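Local coordinates for protein TodX (PDB 3BS0) that carries toluene, and probably related aromatic hydrocarbons, across the outer membrane of Pseudomonas putida as a beta-barrel channel of the FadL family, at residues Leu162-Leu167 with Phe202-Asn207; Gly250-Ser255 with Gly268-Lys273. One frame throughout, in Å; residues are numbered along the deposited sequence.

Contact 1. Residues Leu162-Leu167 with Phe202-Asn207. With C8E ((hydroxyethyloxy)tri(ethyloxy)octane), chain D.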
loop_
_atom_site.group_PDB
_atom_site.type_symbol
_atom_site.label_atom_id
_atom_site.label_comp_id
_atom_site.label_asym_id
_atom_site.label_seq_id
_atom_site.Cartn_x
_atom_site.Cartn_y
_atom_site.Cartn_z
ATOM N N LEU A 162 9.005 5.315 6.223
ATOM C CA LEU A 162 9.762 4.726 5.129
ATOM C C LEU A 162 11.134 4.260 5.541
ATOM O O LEU A 162 11.959 5.062 5.948
ATOM C CB LEU A 162 9.958 5.697 3.962
ATOM C CG LEU A 162 10.990 5.079 3.002
ATOM C CD1 LEU A 162 10.415 3.769 2.483
ATOM C CD2 LEU A 162 11.366 5.999 1.832
ATOM N N ASN A 163 11.367 2.956 5.432
ATOM C CA ASN A 163 12.672 2.373 5.713
ATOM C C ASN A 163 13.286 2.039 4.358
ATOM O O ASN A 163 12.628 1.486 3.475
ATOM C CB ASN A 163 12.549 1.118 6.576
ATOM C CG ASN A 163 12.237 1.449 8.016
ATOM O OD1 ASN A 163 13.040 2.069 8.704
ATOM N ND2 ASN A 163 11.061 1.046 8.479
ATOM N N LEU A 164 14.550 2.402 4.195
ATOM C CA LEU A 164 15.248 2.180 2.952
ATOM C C LEU A 164 16.703 1.801 3.195
ATOM O O LEU A 164 17.354 2.303 4.106
ATOM C CB LEU A 164 15.204 3.460 2.120
ATOM C CG LEU A 164 14.971 3.428 0.616
ATOM C CD1 LEU A 164 15.480 4.733 0.022
ATOM C CD2 LEU A 164 15.688 2.259 0.003
ATOM N N GLU A 165 17.200 0.918 2.349
ATOM C CA GLU A 165 18.574 0.457 2.370
ATOM C C GLU A 165 18.742 0.297 0.848
ATOM O O GLU A 165 18.085 -0.552 0.242
ATOM C CB GLU A 165 18.643 -0.883 3.117
ATOM C CG GLU A 165 19.814 -1.058 4.113
ATOM C CD GLU A 165 19.991 0.107 5.105
ATOM O OE1 GLU A 165 19.003 0.506 5.779
ATOM O OE2 GLU A 165 21.144 0.606 5.213
ATOM N N LEU A 166 19.575 1.139 0.229
ATOM C CA LEU A 166 19.767 1.105 -1.219
ATOM C C LEU A 166 21.163 1.446 -1.794
ATOM O O LEU A 166 21.656 2.554 -1.665
ATOM C CB LEU A 166 18.745 2.029 -1.860
ATOM C CG LEU A 166 18.794 2.293 -3.365
ATOM C CD1 LEU A 166 18.425 1.039 -4.113
ATOM C CD2 LEU A 166 17.813 3.417 -3.704
ATOM N N LEU A 167 21.770 0.485 -2.468
ATOM C CA LEU A 167 23.060 0.684 -3.076
ATOM C C LEU A 167 22.886 0.971 -4.559
ATOM O O LEU A 167 22.097 0.330 -5.242
ATOM C CB LEU A 167 23.934 -0.550 -2.886
ATOM C CG LEU A 167 25.418 -0.439 -3.273
ATOM C CD1 LEU A 167 26.227 -1.584 -2.619
ATOM C CD2 LEU A 167 25.578 -0.485 -4.793
ATOM N N PHE A 202 22.408 4.430 0.192
ATOM C CA PHE A 202 21.465 5.211 0.937
ATOM C C PHE A 202 20.845 4.365 2.027
ATOM O O PHE A 202 20.408 3.261 1.778
ATOM C CB PHE A 202 20.394 5.756 0.012
ATOM C CG PHE A 202 20.678 7.138 -0.444
ATOM C CD1 PHE A 202 21.164 7.381 -1.718
ATOM C CD2 PHE A 202 20.510 8.195 0.423
ATOM C CE1 PHE A 202 21.480 8.665 -2.127
ATOM C CE2 PHE A 202 20.823 9.482 0.030
ATOM C CZ PHE A 202 21.311 9.718 -1.250
ATOM N N SER A 203 20.825 4.881 3.244
ATOM C CA SER A 203 20.251 4.142 4.345
ATOM C C SER A 203 19.283 4.971 5.185
ATOM O O SER A 203 19.587 6.090 5.615
ATOM C CB SER A 203 21.367 3.584 5.223
ATOM O OG SER A 203 20.833 3.019 6.403
ATOM N N LEU A 204 18.097 4.417 5.381
ATOM C CA LEU A 204 17.049 5.036 6.181
ATOM C C LEU A 204 16.635 3.900 7.106
ATOM O O LEU A 204 15.688 3.175 6.843
ATOM C CB LEU A 204 15.898 5.477 5.285
ATOM C CG LEU A 204 16.146 6.772 4.506
ATOM C CD1 LEU A 204 17.364 6.683 3.588
ATOM C CD2 LEU A 204 14.898 7.053 3.698
ATOM N N SER A 205 17.381 3.758 8.191
ATOM C CA SER A 205 17.200 2.678 9.146
ATOM C C SER A 205 16.587 3.004 10.490
ATOM O O SER A 205 16.296 2.096 11.258
ATOM C CB SER A 205 18.555 2.068 9.451
ATOM O OG SER A 205 19.235 2.909 10.374
ATOM N N ARG A 206 16.408 4.279 10.799
ATOM C CA ARG A 206 15.895 4.651 12.110
ATOM C C ARG A 206 14.456 4.401 12.426
ATOM O O ARG A 206 13.581 4.517 11.569
ATOM C CB ARG A 206 16.173 6.124 12.396
ATOM C CG ARG A 206 17.564 6.384 12.903
ATOM C CD ARG A 206 18.570 6.090 11.826
ATOM N NE ARG A 206 19.608 7.112 11.788
ATOM C CZ ARG A 206 20.404 7.323 10.744
ATOM N NH1 ARG A 206 20.274 6.577 9.652
ATOM N NH2 ARG A 206 21.323 8.281 10.788
ATOM N N ASN A 207 14.186 4.025 13.666
ATOM C CA ASN A 207 12.794 3.909 13.957
ATOM C C ASN A 207 12.261 4.845 15.002
ATOM O O ASN A 207 12.915 5.272 15.972
ATOM C CB ASN A 207 12.313 2.503 14.292
ATOM C CG ASN A 207 10.791 2.372 14.091
ATOM O OD1 ASN A 207 10.042 3.321 14.327
ATOM N ND2 ASN A 207 10.338 1.207 13.649
HETATM C C1 C8E D . 3.431 6.326 -1.576
HETATM C C2 C8E D . 4.748 5.690 -1.647
HETATM C C3 C8E D . 5.910 6.580 -1.679
HETATM C C4 C8E D . 7.011 5.746 -1.345
HETATM C C5 C8E D . 8.221 6.289 -1.856
HETATM C C6 C8E D . 9.293 5.391 -1.513
HETATM C C7 C8E D . 10.127 5.735 -2.716
HETATM C C8 C8E D . 10.766 7.054 -2.676
HETATM O O9 C8E D . 12.106 7.327 -3.006
HETATM C C10 C8E D . 13.081 6.613 -2.147
HETATM C C11 C8E D . 14.458 7.125 -2.670
HETATM O O12 C8E D . 15.078 8.281 -1.863
HETATM C C13 C8E D . 16.384 7.834 -1.382
HETATM C C14 C8E D . 17.566 7.583 -2.395
HETATM O O15 C8E D . 18.022 8.434 -3.528
HETATM C C16 C8E D . 17.250 8.075 -4.753
HETATM C C17 C8E D . 17.844 6.914 -5.586
HETATM O O18 C8E D . 18.158 6.900 -6.982
HETATM C C19 C8E D . 16.997 6.490 -7.769
HETATM C C20 C8E D . 16.845 5.228 -8.693
HETATM O O21 C8E D . 16.946 5.433 -10.099
#
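In the antiparallel beta wall of this FadL-family barrel protein, the short strand 199-204 pairs with strand 151-169, setting Leu164, Glu165 and Leu166 against Leu204, Ser203 and Phe202. Leu164 with Leu204 and Leu166 with Phe202 are hydrogen-bonded pairs, each closed by two backbone bonds; Leu204 N gives to Leu164 O at 2.6 Å and Phe202 N to Leu166 O at 2.7 Å. Between them Glu165 and Ser203 form a non-hydrogen-bonded pair, and their side chains supply the polar link on that face. The glutamate chain bends at CG (chi2 50°) and swings its carboxylate over to the serine, whose OG stands anti to its own backbone N (chi1 172°) and donates to Glu165 OE2 at 2.7 Å, on the syn side and 18° out of the carboxylate plane. The same OE2 also bonds NE2 of His201, so two groups of the neighbouring strand grip one oxygen; an alanine in place of Glu165 would probably leave the Ser203 hydroxyl and His201 NE2 without this shared partner. On the other face Leu162, Leu164, Leu166, Phe202 and Leu204 present apolar side chains. Leu164 CB lies 3.8 Å from Leu204 CB, and the side chains of Leu162 and Leu204 cross at a slant, their CD2 atoms 4.1 Å apart. Leucine and phenylalanine give this face an apolar lining, which the detergent C8E happens to occupy in the crystal: Leu164 CD1 reaches its C13 at 3.5 Å, and C14 lies over one face of the Phe202 ring, offset toward the rim and 3.7 Å from CD1. One face is thus tied by a carboxylate and a hydroxyl, while the other accepts an amphiphile through apolar contacts, consistent with a protein that handles hydrophobic compounds.

Contact 2. Residues Gly250-Ser255 with Gly268-Lys273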
loop_
_atom_site.group_PDB
_atom_site.type_symbol
_atom_site.label_atom_id
_atom_site.label_comp_id
_atom_site.label_asym_id
_atom_site.label_seq_id
_atom_site.Cartn_x
_atom_site.Cartn_y
_atom_site.Cartn_z
ATOM N N GLY A 250 13.470 12.533 7.854
ATOM C CA GLY A 250 14.091 11.809 8.933
ATOM C C GLY A 250 15.587 11.760 8.740
ATOM O O GLY A 250 16.163 12.514 7.961
ATOM N N LYS A 251 16.219 10.849 9.457
ATOM C CA LYS A 251 17.652 10.697 9.378
ATOM C C LYS A 251 18.012 9.650 8.332
ATOM O O LYS A 251 17.294 8.660 8.148
ATOM C CB LYS A 251 18.207 10.303 10.756
ATOM C CG LYS A 251 17.931 11.327 11.856
ATOM C CD LYS A 251 18.179 12.754 11.360
ATOM C CE LYS A 251 18.693 13.681 12.471
ATOM N NZ LYS A 251 19.368 14.902 11.895
ATOM N N ALA A 252 19.127 9.887 7.648
ATOM C CA ALA A 252 19.603 8.998 6.610
ATOM C C ALA A 252 21.110 9.061 6.570
ATOM O O ALA A 252 21.708 10.086 6.885
ATOM C CB ALA A 252 19.036 9.418 5.268
ATOM N N THR A 253 21.731 7.956 6.194
ATOM C CA THR A 253 23.170 7.901 6.092
ATOM C C THR A 253 23.560 7.726 4.635
ATOM O O THR A 253 23.282 6.698 4.021
ATOM C CB THR A 253 23.759 6.720 6.887
ATOM O OG1 THR A 253 23.409 6.840 8.266
ATOM C CG2 THR A 253 25.278 6.705 6.753
ATOM N N LEU A 254 24.180 8.747 4.068
ATOM C CA LEU A 254 24.640 8.656 2.694
ATOM C C LEU A 254 26.041 8.114 2.844
ATOM O O LEU A 254 26.840 8.653 3.602
ATOM C CB LEU A 254 24.707 10.020 2.042
ATOM C CG LEU A 254 25.520 9.927 0.758
ATOM C CD1 LEU A 254 24.723 9.177 -0.308
ATOM C CD2 LEU A 254 25.889 11.321 0.285
ATOM N N SER A 255 26.338 7.040 2.136
ATOM C CA SER A 255 27.647 6.441 2.245
ATOM C C SER A 255 28.247 6.103 0.885
ATOM O O SER A 255 27.686 5.362 0.101
ATOM C CB SER A 255 27.557 5.206 3.134
ATOM O OG SER A 255 28.029 4.088 2.438
ATOM N N GLY A 268 22.832 12.847 7.924
ATOM C CA GLY A 268 22.208 14.115 7.640
ATOM C C GLY A 268 20.710 13.952 7.589
ATOM O O GLY A 268 20.156 12.956 8.055
ATOM N N ASP A 269 20.056 14.951 7.022
ATOM C CA ASP A 269 18.618 14.948 6.877
ATOM C C ASP A 269 18.254 14.517 5.453
ATOM O O ASP A 269 19.028 14.726 4.515
ATOM C CB ASP A 269 18.072 16.354 7.138
ATOM C CG ASP A 269 16.569 16.424 6.990
ATOM O OD1 ASP A 269 15.859 15.952 7.910
ATOM O OD2 ASP A 269 16.098 16.934 5.948
ATOM N N ILE A 270 17.086 13.903 5.301
ATOM C CA ILE A 270 16.626 13.480 3.994
ATOM C C ILE A 270 15.150 13.725 3.928
ATOM O O ILE A 270 14.426 13.508 4.903
ATOM C CB ILE A 270 16.905 11.982 3.707
ATOM C CG1 ILE A 270 16.803 11.720 2.205
ATOM C CG2 ILE A 270 15.909 11.091 4.437
ATOM C CD1 ILE A 270 17.354 10.362 1.775
ATOM N N ARG A 271 14.713 14.216 2.780
ATOM C CA ARG A 271 13.320 14.502 2.539
ATOM C C ARG A 271 12.950 13.892 1.215
ATOM O O ARG A 271 13.652 14.065 0.217
ATOM C CB ARG A 271 13.062 16.011 2.461
ATOM C CG ARG A 271 13.231 16.763 3.749
ATOM C CD ARG A 271 13.052 18.243 3.507
ATOM N NE ARG A 271 14.302 18.908 3.134
ATOM C CZ ARG A 271 14.362 20.031 2.424
ATOM N NH1 ARG A 271 13.245 20.617 2.001
ATOM N NH2 ARG A 271 15.537 20.570 2.140
ATOM N N VAL A 272 11.849 13.162 1.225
ATOM C CA VAL A 272 11.324 12.550 0.031
ATOM C C VAL A 272 10.137 13.452 -0.243
ATOM O O VAL A 272 9.076 13.300 0.346
ATOM C CB VAL A 272 10.895 11.101 0.308
ATOM C CG1 VAL A 272 10.293 10.486 -0.931
ATOM C CG2 VAL A 272 12.105 10.287 0.732
ATOM N N LYS A 273 10.342 14.423 -1.125
ATOM C CA LYS A 273 9.307 15.398 -1.464
ATOM C C LYS A 273 8.196 14.916 -2.387
ATOM O O LYS A 273 8.181 13.780 -2.853
ATOM C CB LYS A 273 9.942 16.646 -2.084
ATOM C CG LYS A 273 10.759 17.485 -1.129
ATOM C CD LYS A 273 11.422 18.613 -1.884
ATOM C CE LYS A 273 11.808 19.767 -0.980
ATOM N NZ LYS A 273 12.349 20.904 -1.781
#
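Gly250 and Ile270 exchange two backbone hydrogen bonds, Ile270 N to Gly250 O at 3.1 Å and Gly250 N to Ile270 O at 3.3 Å, and Ala252 does the same with Gly268, whose N lies 3.2 Å from Ala252 O. These two hydrogen-bonded pairs belong to the beta hairpin of strands 244-257 and 263-272. The short strand segments lie at 110° to one another, well away from the straight antiparallel 180°; they overlap only at their first three residues and then lead off in different directions, while a backbone bond between Val272 and Leu248 carries the pairing on. Glycines sit at two of the four hydrogen-bonded positions; Gly250 and Gly268 are both almost fully stretched (phi 180° at Gly250), a backbone shape that a residue with a side chain adopts less readily. Between the two pairs, Lys251 and Asp269 are opposed but their side chains diverge. The lysine chain, bent at CG and CD, brings CD to 3.9 Å from Gly268 O, while its NZ remains 5.4 Å from Asp269 OD1: opposite charges in the same neighbourhood, without a salt bridge. The aspartate instead has a long salt bridge along its own strand, Arg271 NE to Asp269 OD2 at 3.9 Å, and its other oxygen lies near Glu249, a like charge that the arginine may partly offset. Such charged residues fit the more open face of the ladder. On the buried face Ala252 also touches Leu204, and Ile270 leans on Phe202 and Val313. With a glycine opposite each, Ala252 and Ile270 meet diagonally across the ladder, Ile270 CG2 resting 3.6 Å from Ala252 CB.

The two contacts follow one another along the chain, contact 1 closing before contact 2 opens, and their centres lie about 9 Å apart on the same side of the chain's centre. The order across the wall runs 151-169, 199-204, 244-257, 263-272. The seam between the contacts carries a probable hydrogen bond from Thr253 N to Ser203 O at 2.9 Å, and, further along the same pair of strands, Phe202 CZ packs on Leu254 CD1 at 3.6 Å. Strands 151-169 and 244-257 elsewhere flank 214-228; here the short strand 199-204, which follows a largely helical excursion, continues the wall between them. Its apolar side, by C8E, is consistent with handling hydrophobic compounds.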